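Local coordinates for coiled-coil quantitatively-enriched protein 1 (Schizosaccharomyces pombe, PDB 7CUJ) that links telomeres to a meiotic centrosome component in its full-length form, of which this is an alpha/beta part, and is required for telomere clustering, length regulation and chromosome segregation, at residues L12-P17 with L207-I212; S102-L107 with I187-E192. All blocks are in the same frame, centred on the assembly; numbering follows the deposited sequence.

Interaction 1 of 2, residues L12-P17 with L207-I212; sequences LDIGLP and LVLRLI
Leu12 to Gly15 pair in order with Leu209 to Ile212 in a parallel beta ladder, the axes of the two short strand segments coming within 4.6 Å of each other. Leu12, Ile14 and Leu16 donate their N-H to O of Val208, Arg210 and Ile212, and Arg210 and Ile212 donate back to Leu12 and Ile14. Asp13 and Arg210 leave the same face side by side. The bend at chi3 (-65°) turns the guanidinium side-on to the carboxylate, and NE and NH2 of Arg210 both grip OD1 of Asp13, each at 2.7 Å. The bonds are bent, and the two planes stand 47° apart. CD1 of Ile212 covers one face of the guanidinium. Replacing Arg210 with a leucine would probably cost Asp13 the two-nitrogen grip on OD1, leaving it a weak, long ion pair with Lys222. The other face is apolar: Ile14 CD1 touches both Leu209 CG at 3.7 Å and Leu211 CD1 at 3.8 Å, while Leu16 CD1 crosses to Leu211 CG. Helices 102-112 and 275-294 cover this side, with Phe106 and Ile285 against Ile14. On the polar side Tyr194 makes a cation-pi contact with Arg210. Strand 11-16 is outermost in the chain's parallel sheet, with strand 208-213 between it and strand 184-188.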
loop_
_atom_site.group_PDB
_atom_site.type_symbol
_atom_site.label_atom_id
_atom_site.label_comp_id
_atom_site.label_asym_id
_atom_site.label_seq_id
_atom_site.Cartn_x
_atom_site.Cartn_y
_atom_site.Cartn_z
ATOM N N LEU A 12 20.326 -12.005 -30.141
ATOM C CA LEU A 12 19.277 -13.014 -30.167
ATOM C C LEU A 12 18.814 -13.345 -28.749
ATOM O O LEU A 12 19.628 -13.437 -27.831
ATOM C CB LEU A 12 19.802 -14.270 -30.872
ATOM C CG LEU A 12 20.249 -14.091 -32.324
ATOM C CD1 LEU A 12 20.977 -15.330 -32.821
ATOM C CD2 LEU A 12 19.066 -13.769 -33.229
ATOM N N ASP A 13 17.498 -13.553 -28.600
ATOM C CA ASP A 13 16.877 -13.813 -27.312
ATOM C C ASP A 13 16.596 -15.303 -27.140
ATOM O O ASP A 13 16.137 -15.966 -28.066
ATOM C CB ASP A 13 15.564 -13.045 -27.157
ATOM C CG ASP A 13 15.707 -11.553 -27.394
ATOM O OD1 ASP A 13 16.802 -11.020 -27.124
ATOM O OD2 ASP A 13 14.723 -10.938 -27.855
ATOM N N ILE A 14 16.856 -15.797 -25.926
ATOM C CA ILE A 14 16.505 -17.145 -25.514
ATOM C C ILE A 14 15.463 -17.035 -24.403
ATOM O O ILE A 14 15.787 -16.707 -23.262
ATOM C CB ILE A 14 17.760 -17.925 -25.070
ATOM C CG1 ILE A 14 18.807 -17.984 -26.187
ATOM C CG2 ILE A 14 17.386 -19.314 -24.571
ATOM C CD1 ILE A 14 20.196 -18.361 -25.729
ATOM N N GLY A 15 14.203 -17.290 -24.766
ATOM C CA GLY A 15 13.108 -17.267 -23.814
ATOM C C GLY A 15 13.082 -18.535 -22.967
ATOM O O GLY A 15 12.902 -19.631 -23.491
ATOM N N LEU A 16 13.255 -18.360 -21.653
ATOM C CA LEU A 16 13.277 -19.463 -20.706
ATOM C C LEU A 16 12.167 -19.259 -19.681
ATOM O O LEU A 16 11.965 -18.146 -19.195
ATOM C CB LEU A 16 14.644 -19.495 -20.015
ATOM C CG LEU A 16 15.833 -19.869 -20.899
ATOM C CD1 LEU A 16 17.143 -19.516 -20.214
ATOM C CD2 LEU A 16 15.804 -21.347 -21.253
ATOM N N PRO A 17 11.426 -20.324 -19.301
ATOM C CA PRO A 17 10.277 -20.171 -18.406
ATOM C C PRO A 17 10.694 -19.982 -16.948
ATOM O O PRO A 17 11.736 -20.476 -16.524
ATOM C CB PRO A 17 9.520 -21.496 -18.587
ATOM C CG PRO A 17 10.603 -22.501 -18.937
ATOM C CD PRO A 17 11.649 -21.722 -19.710
ATOM N N LEU A 207 28.671 -12.471 -31.432
ATOM C CA LEU A 207 27.386 -13.118 -31.215
ATOM C C LEU A 207 26.910 -12.818 -29.794
ATOM O O LEU A 207 27.625 -13.083 -28.830
ATOM C CB LEU A 207 27.567 -14.625 -31.435
ATOM C CG LEU A 207 26.332 -15.495 -31.199
ATOM C CD1 LEU A 207 25.348 -15.366 -32.353
ATOM C CD2 LEU A 207 26.730 -16.948 -31.000
ATOM N N VAL A 208 25.697 -12.258 -29.683
ATOM C CA VAL A 208 25.105 -11.907 -28.401
ATOM C C VAL A 208 23.847 -12.745 -28.183
ATOM O O VAL A 208 22.884 -12.646 -28.942
ATOM C CB VAL A 208 24.808 -10.397 -28.294
ATOM C CG1 VAL A 208 23.940 -10.068 -27.087
ATOM C CG2 VAL A 208 26.084 -9.569 -28.268
ATOM N N LEU A 209 23.881 -13.565 -27.126
ATOM C CA LEU A 209 22.739 -14.342 -26.669
ATOM C C LEU A 209 22.208 -13.703 -25.390
ATOM O O LEU A 209 22.988 -13.329 -24.517
ATOM C CB LEU A 209 23.207 -15.776 -26.399
ATOM C CG LEU A 209 23.041 -16.784 -27.538
ATOM C CD1 LEU A 209 23.486 -16.217 -28.878
ATOM C CD2 LEU A 209 23.796 -18.067 -27.226
ATOM N N ARG A 210 20.880 -13.581 -25.291
ATOM C CA ARG A 210 20.245 -13.042 -24.098
ATOM C C ARG A 210 19.328 -14.097 -23.487
ATOM O O ARG A 210 18.423 -14.598 -24.151
ATOM C CB ARG A 210 19.456 -11.768 -24.419
ATOM C CG ARG A 210 20.314 -10.590 -24.856
ATOM C CD ARG A 210 19.531 -9.293 -24.818
ATOM N NE ARG A 210 18.426 -9.270 -25.769
ATOM C CZ ARG A 210 17.488 -8.331 -25.817
ATOM N NH1 ARG A 210 17.511 -7.324 -24.961
ATOM N NH2 ARG A 210 16.529 -8.398 -26.722
ATOM N N LEU A 211 19.591 -14.433 -22.221
ATOM C CA LEU A 211 18.702 -15.266 -21.429
ATOM C C LEU A 211 17.637 -14.352 -20.824
ATOM O O LEU A 211 17.945 -13.500 -19.992
ATOM C CB LEU A 211 19.524 -15.966 -20.338
ATOM C CG LEU A 211 20.260 -17.253 -20.727
ATOM C CD1 LEU A 211 20.720 -17.252 -22.178
ATOM C CD2 LEU A 211 21.429 -17.514 -19.792
ATOM N N ILE A 212 16.393 -14.524 -21.286
ATOM C CA ILE A 212 15.282 -13.680 -20.884
ATOM C C ILE A 212 14.164 -14.573 -20.354
ATOM O O ILE A 212 13.667 -15.438 -21.071
ATOM C CB ILE A 212 14.813 -12.794 -22.057
ATOM C CG1 ILE A 212 15.914 -11.822 -22.496
ATOM C CG2 ILE A 212 13.529 -12.060 -21.693
ATOM C CD1 ILE A 212 15.604 -11.046 -23.757
#

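Interaction 2 of 2, residues S102-L107 with I187-E192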
loop_
_atom_site.group_PDB
_atom_site.type_symbol
_atom_site.label_atom_id
_atom_site.label_comp_id
_atom_site.label_asym_id
_atom_site.label_seq_id
_atom_site.Cartn_x
_atom_site.Cartn_y
_atom_site.Cartn_z
ATOM N N SER A 102 15.759 -21.880 -14.705
ATOM C CA SER A 102 15.834 -22.350 -16.079
ATOM C C SER A 102 17.137 -21.891 -16.722
ATOM O O SER A 102 17.568 -22.465 -17.717
ATOM C CB SER A 102 14.664 -21.845 -16.878
ATOM O OG SER A 102 13.550 -22.712 -16.753
ATOM N N LYS A 103 17.737 -20.834 -16.164
ATOM C CA LYS A 103 18.941 -20.244 -16.727
ATOM C C LYS A 103 20.149 -21.128 -16.419
ATOM O O LYS A 103 20.944 -21.421 -17.308
ATOM C CB LYS A 103 19.120 -18.811 -16.221
ATOM C CG LYS A 103 18.155 -17.805 -16.825
ATOM C CD LYS A 103 18.396 -16.387 -16.373
ATOM C CE LYS A 103 17.488 -15.406 -17.081
ATOM N NZ LYS A 103 17.678 -14.028 -16.574
ATOM N N PHE A 104 20.271 -21.541 -15.151
ATOM C CA PHE A 104 21.316 -22.456 -14.722
ATOM C C PHE A 104 21.215 -23.765 -15.505
ATOM O O PHE A 104 22.220 -24.255 -16.020
ATOM C CB PHE A 104 21.239 -22.692 -13.211
ATOM C CG PHE A 104 22.036 -21.728 -12.369
ATOM C CD1 PHE A 104 21.806 -20.361 -12.439
ATOM C CD2 PHE A 104 23.005 -22.188 -11.487
ATOM C CE1 PHE A 104 22.538 -19.477 -11.660
ATOM C CE2 PHE A 104 23.734 -21.303 -10.705
ATOM C CZ PHE A 104 23.499 -19.949 -10.791
ATOM N N LEU A 105 19.993 -24.308 -15.595
ATOM C CA LEU A 105 19.746 -25.569 -16.277
ATOM C C LEU A 105 20.096 -25.438 -17.757
ATOM O O LEU A 105 20.688 -26.349 -18.334
ATOM C CB LEU A 105 18.283 -25.990 -16.085
ATOM C CG LEU A 105 17.864 -27.281 -16.793
ATOM C CD1 LEU A 105 18.689 -28.470 -16.323
ATOM C CD2 LEU A 105 16.381 -27.553 -16.588
ATOM N N PHE A 106 19.728 -24.297 -18.358
ATOM C CA PHE A 106 20.040 -24.032 -19.753
ATOM C C PHE A 106 21.548 -24.128 -19.977
ATOM O O PHE A 106 21.990 -24.813 -20.897
ATOM C CB PHE A 106 19.497 -22.674 -20.207
ATOM C CG PHE A 106 19.985 -22.244 -21.566
ATOM C CD1 PHE A 106 19.367 -22.705 -22.722
ATOM C CD2 PHE A 106 21.083 -21.404 -21.695
ATOM C CE1 PHE A 106 19.826 -22.324 -23.975
ATOM C CE2 PHE A 106 21.543 -21.025 -22.949
ATOM C CZ PHE A 106 20.915 -21.487 -24.086
ATOM N N LEU A 107 22.317 -23.439 -19.127
ATOM C CA LEU A 107 23.761 -23.352 -19.278
ATOM C C LEU A 107 24.398 -24.730 -19.115
ATOM O O LEU A 107 25.360 -25.051 -19.809
ATOM C CB LEU A 107 24.317 -22.342 -18.267
ATOM C CG LEU A 107 24.051 -20.872 -18.593
ATOM C CD1 LEU A 107 24.419 -19.983 -17.417
ATOM C CD2 LEU A 107 24.801 -20.436 -19.844
ATOM N N ILE A 187 27.094 -14.181 -23.875
ATOM C CA ILE A 187 25.821 -14.505 -23.247
ATOM C C ILE A 187 25.552 -13.503 -22.126
ATOM O O ILE A 187 26.401 -13.271 -21.267
ATOM C CB ILE A 187 25.804 -15.953 -22.713
ATOM C CG1 ILE A 187 26.190 -16.973 -23.787
ATOM C CG2 ILE A 187 24.452 -16.280 -22.092
ATOM C CD1 ILE A 187 26.712 -18.278 -23.231
ATOM N N PHE A 188 24.346 -12.926 -22.140
ATOM C CA PHE A 188 23.870 -12.123 -21.028
ATOM C C PHE A 188 22.947 -12.974 -20.166
ATOM O O PHE A 188 21.875 -13.380 -20.613
ATOM C CB PHE A 188 23.200 -10.846 -21.534
ATOM C CG PHE A 188 24.186 -9.843 -22.072
ATOM C CD1 PHE A 188 24.743 -8.883 -21.240
ATOM C CD2 PHE A 188 24.599 -9.893 -23.396
ATOM C CE1 PHE A 188 25.669 -7.975 -21.729
ATOM C CE2 PHE A 188 25.525 -8.985 -23.883
ATOM C CZ PHE A 188 26.057 -8.027 -23.049
ATOM N N TYR A 189 23.397 -13.252 -18.936
ATOM C CA TYR A 189 22.612 -14.043 -18.002
ATOM C C TYR A 189 21.297 -13.325 -17.700
ATOM O O TYR A 189 20.268 -13.970 -17.516
ATOM C CB TYR A 189 23.410 -14.359 -16.733
ATOM C CG TYR A 189 22.651 -15.172 -15.713
ATOM C CD1 TYR A 189 22.696 -16.559 -15.730
ATOM C CD2 TYR A 189 21.874 -14.560 -14.739
ATOM C CE1 TYR A 189 21.996 -17.315 -14.802
ATOM C CE2 TYR A 189 21.170 -15.301 -13.803
ATOM C CZ TYR A 189 21.230 -16.683 -13.836
ATOM O OH TYR A 189 20.541 -17.420 -12.919
ATOM N N ASP A 190 21.348 -11.989 -17.665
ATOM C CA ASP A 190 20.213 -11.176 -17.256
ATOM C C ASP A 190 20.222 -9.847 -18.008
ATOM O O ASP A 190 21.269 -9.395 -18.474
ATOM C CB ASP A 190 20.185 -10.978 -15.737
ATOM C CG ASP A 190 21.429 -10.296 -15.195
ATOM O OD1 ASP A 190 21.550 -9.062 -15.369
ATOM O OD2 ASP A 190 22.277 -11.007 -14.620
ATOM N N ILE A 191 19.036 -9.231 -18.096
ATOM C CA ILE A 191 18.810 -8.020 -18.867
ATOM C C ILE A 191 19.466 -6.829 -18.173
ATOM O O ILE A 191 19.944 -5.921 -18.849
ATOM C CB ILE A 191 17.304 -7.812 -19.132
ATOM C CG1 ILE A 191 16.807 -8.691 -20.285
ATOM C CG2 ILE A 191 16.957 -6.345 -19.354
ATOM C CD1 ILE A 191 17.471 -8.414 -21.622
ATOM N N GLU A 192 19.491 -6.839 -16.833
ATOM C CA GLU A 192 20.167 -5.794 -16.077
ATOM C C GLU A 192 21.607 -5.660 -16.573
ATOM O O GLU A 192 22.083 -4.549 -16.803
ATOM C CB GLU A 192 20.098 -6.064 -14.571
ATOM C CG GLU A 192 20.605 -4.905 -13.726
ATOM C CD GLU A 192 20.599 -5.112 -12.218
ATOM O OE1 GLU A 192 19.606 -5.662 -11.695
ATOM O OE2 GLU A 192 21.591 -4.722 -11.565
#
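Ile187, next to the last residue of strand 184-188, meets the helix through its CD1, which lies 4.4 Å from CD2 of Leu107, a loose apolar touch. Tyr189, just beyond the strand, carries most of the contact. Its CG is anti to the backbone N (chi1 180°), which sends the ring out to the flank of helix 102-112. Lys103 runs extended across one face of that ring: CD stands 3.9 Å from the ring centroid as a CH-pi contact offset toward the rim, and CB comes within 3.5 Å of CE1 of Tyr189. The ammonium goes on past the ring, where it keeps an off-centre cation-pi contact, and NZ of Lys103 donates to the backbone O of Tyr189 at 2.8 Å, in the carbonyl plane. Glu218 adds a salt bridge to the same nitrogen. This is the C-terminal edge of a parallel alpha/beta sheet, where the chain leaves a strand and turns into the next helix. At the far end of the ring, OH of Tyr189 lies in the plane of the Phe104 ring at its edge, 3.1 Å from CE1 of Phe104; the rings meet rim to rim with planes at 84°, and the hydroxyl is hydrogen-bonded to the backbone O of Lys65. Leu107 CD1 sits at the tyrosine's edge, 4.2 Å from CD1 of Tyr189. Asp190 follows as the N-cap of helix 191-200: its OD1 accepts from Ala193 N and also bonds Ser127 OG.

How the interactions relate
Both contacts are buried, their centres about 8 Å apart, and they share one sheet: strands 208-213 and 184-188 are neighbours, tied by a probable hydrogen bond from Phe188 N to Leu209 O. Interaction 1 joins two strands within the sheet: backbone bonds hold them together, with a salt bridge on one face and aliphatic side chains on the other. Interaction 2 instead sets a helix against the end of a strand and the turn after it; side chains do nearly all the work, through an aromatic ring and a lysine reaching a carbonyl. Helix 102-112 serves both, with Ser102 OG and Pro17 O probably hydrogen-bonded. Ile191 CD1 also packs on Arg210 NH1.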